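Local coordinates for protein YECBM32 (Yersinia enterocolitica, PDB 2JDA) that binds polygalacturonic acid, a major component of the pectin backbone, as a periplasmic carbohydrate-binding module that carries a calcium ion, at residues A[13-18]-A[36-41]. Numbering follows the deposited sequence.
With CA (calcium ion), chain C.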
loop_
_atom_site.group_PDB
_atom_site.type_symbol
_atom_site.label_atom_id
_atom_site.label_comp_id
_atom_site.label_asym_id
_atom_site.label_seq_id
_atom_site.Cartn_x
_atom_site.Cartn_y
_atom_site.Cartn_z
ATOM N N VAL A 13 4.791 2.760 10.644
ATOM C CA VAL A 13 3.522 2.537 9.971
ATOM C C VAL A 13 2.423 2.916 10.944
ATOM O O VAL A 13 2.496 2.553 12.141
ATOM C CB VAL A 13 3.323 1.076 9.515
ATOM C CG1 VAL A 13 1.968 0.896 8.814
ATOM C CG2 VAL A 13 4.446 0.631 8.652
ATOM N N THR A 14 1.406 3.617 10.456
ATOM C CA THR A 14 0.214 3.928 11.238
ATOM C C THR A 14 -0.985 3.573 10.379
ATOM O O THR A 14 -0.889 3.474 9.154
ATOM C CB THR A 14 0.168 5.386 11.703
ATOM O OG1 THR A 14 0.321 6.253 10.568
ATOM C CG2 THR A 14 1.278 5.700 12.647
ATOM N N ALA A 15 -2.138 3.447 10.993
ATOM C CA ALA A 15 -3.352 3.152 10.247
ATOM C C ALA A 15 -4.613 3.660 10.955
ATOM O O ALA A 15 -4.619 3.907 12.165
ATOM C CB ALA A 15 -3.459 1.662 9.975
ATOM N N SER A 16 -5.699 3.759 10.185
ATOM C CA SER A 16 -6.980 4.120 10.715
ATOM C C SER A 16 -7.486 3.113 11.741
ATOM O O SER A 16 -8.223 3.500 12.646
ATOM C CB SER A 16 -8.002 4.175 9.586
ATOM O OG SER A 16 -8.063 2.999 8.862
ATOM N N GLY A 17 -7.146 1.851 11.542
ATOM C CA GLY A 17 -7.625 0.742 12.347
ATOM C C GLY A 17 -7.058 -0.543 11.835
ATOM O O GLY A 17 -6.298 -0.524 10.879
ATOM N N TYR A 18 -7.385 -1.643 12.517
ATOM C CA TYR A 18 -6.867 -2.931 12.177
ATOM C C TYR A 18 -7.704 -3.997 12.884
ATOM O O TYR A 18 -8.369 -3.726 13.877
ATOM C CB TYR A 18 -5.377 -3.025 12.648
ATOM C CG TYR A 18 -5.149 -2.927 14.141
ATOM C CD1 TYR A 18 -4.870 -4.071 14.905
ATOM C CD2 TYR A 18 -5.195 -1.722 14.803
ATOM C CE1 TYR A 18 -4.659 -4.017 16.256
ATOM C CE2 TYR A 18 -5.003 -1.655 16.172
ATOM C CZ TYR A 18 -4.747 -2.786 16.902
ATOM O OH TYR A 18 -4.542 -2.703 18.286
ATOM N N THR A 36 2.060 -12.384 6.694
ATOM C CA THR A 36 1.386 -11.492 7.670
ATOM C C THR A 36 0.764 -10.333 6.884
ATOM O O THR A 36 1.311 -9.870 5.881
ATOM C CB THR A 36 2.381 -10.901 8.657
ATOM O OG1 THR A 36 3.296 -10.053 7.951
ATOM C CG2 THR A 36 3.177 -11.981 9.352
ATOM N N ARG A 37 -0.366 -9.842 7.366
ATOM C CA ARG A 37 -1.087 -8.750 6.714
ATOM C C ARG A 37 -1.622 -7.753 7.689
ATOM O O ARG A 37 -1.835 -8.046 8.844
ATOM C CB ARG A 37 -2.223 -9.311 5.875
ATOM C CG ARG A 37 -3.339 -10.012 6.621
ATOM C CD ARG A 37 -4.337 -10.641 5.691
ATOM N NE ARG A 37 -5.406 -11.407 6.322
ATOM C CZ ARG A 37 -5.320 -12.674 6.641
ATOM N NH1 ARG A 37 -4.183 -13.343 6.520
ATOM N NH2 ARG A 37 -6.399 -13.244 7.133
ATOM N N TRP A 38 -1.781 -6.539 7.183
ATOM C CA TRP A 38 -2.658 -5.538 7.769
ATOM C C TRP A 38 -4.035 -5.718 7.162
ATOM O O TRP A 38 -4.169 -5.880 5.945
ATOM C CB TRP A 38 -2.150 -4.125 7.423
ATOM C CG TRP A 38 -3.130 -3.037 7.756
ATOM C CD1 TRP A 38 -3.533 -2.670 9.019
ATOM C CD2 TRP A 38 -3.839 -2.199 6.857
ATOM N NE1 TRP A 38 -4.498 -1.703 8.955
ATOM C CE2 TRP A 38 -4.670 -1.354 7.633
ATOM C CE3 TRP A 38 -3.896 -2.083 5.446
ATOM C CZ2 TRP A 38 -5.526 -0.428 7.053
ATOM C CZ3 TRP A 38 -4.731 -1.168 4.889
ATOM C CH2 TRP A 38 -5.539 -0.333 5.703
ATOM N N ALA A 39 -5.055 -5.630 7.992
ATOM C CA ALA A 39 -6.451 -5.676 7.533
ATOM C C ALA A 39 -7.310 -4.745 8.377
ATOM O O ALA A 39 -7.172 -4.701 9.591
ATOM C CB ALA A 39 -7.022 -7.050 7.603
ATOM N N ALA A 40 -8.219 -4.028 7.719
ATOM C CA ALA A 40 -9.130 -3.088 8.385
ATOM C C ALA A 40 -10.412 -3.046 7.586
ATOM O O ALA A 40 -10.393 -3.317 6.402
ATOM C CB ALA A 40 -8.514 -1.723 8.450
ATOM N N SER A 41 -11.539 -2.686 8.218
ATOM C CA SER A 41 -12.844 -2.696 7.553
ATOM C C SER A 41 -13.354 -1.277 7.319
ATOM O O SER A 41 -13.077 -0.327 8.078
ATOM C CB SER A 41 -13.854 -3.524 8.335
ATOM O OG SER A 41 -13.928 -3.163 9.649
HETATM CA CA CA C . 3.543 -8.802 5.798
#
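The indole of W38 meets segment 13-18 mainly through its pyrrole edge: G17 O and Y18 CB lie there near the ring plane, while the methyl of A15 approaches obliquely, CB 3.7 Å from W38 NE1. An in-plane hydrogen bond joins this edge to segment 13-18. W38 NE1 donates to G17 O over 2.9 Å, with 165° at the hydrogen; the donor lies in the plane of the G17 carbonyl, a geometry consistent with a well-directed bond. The acceptor is 8° out of the ring plane. With CG anti to the backbone N (chi1 169°), the ring turns its NE1 edge to that carbonyl. G17 O is further flanked by the methyl of A40, whose CB sits 3.5 Å from it. Beside this, Y18 CA makes a CA-H...O contact to A39 O at 3.1 Å, and Y18 CB lies 4.1 Å from W38 CD1, while the phenol leads away.

The contact thus ties the loop that follows strand 10-15 to strand 38-41, which pairs with strand 125-133, whereas strand 10-15 pairs with 44-50 in the other sheet of this F5/8 type C β-sandwich. At the start of 36-41, T36 binds calcium through both O and OG1, each at 2.5 Å; N28, D31, D33, N129 and E130 complete the site. Chemically, one nearly straight bond satisfies the N-H of a buried indole and would restrict its rotation, two positions along the chain from T36, a calcium ligand.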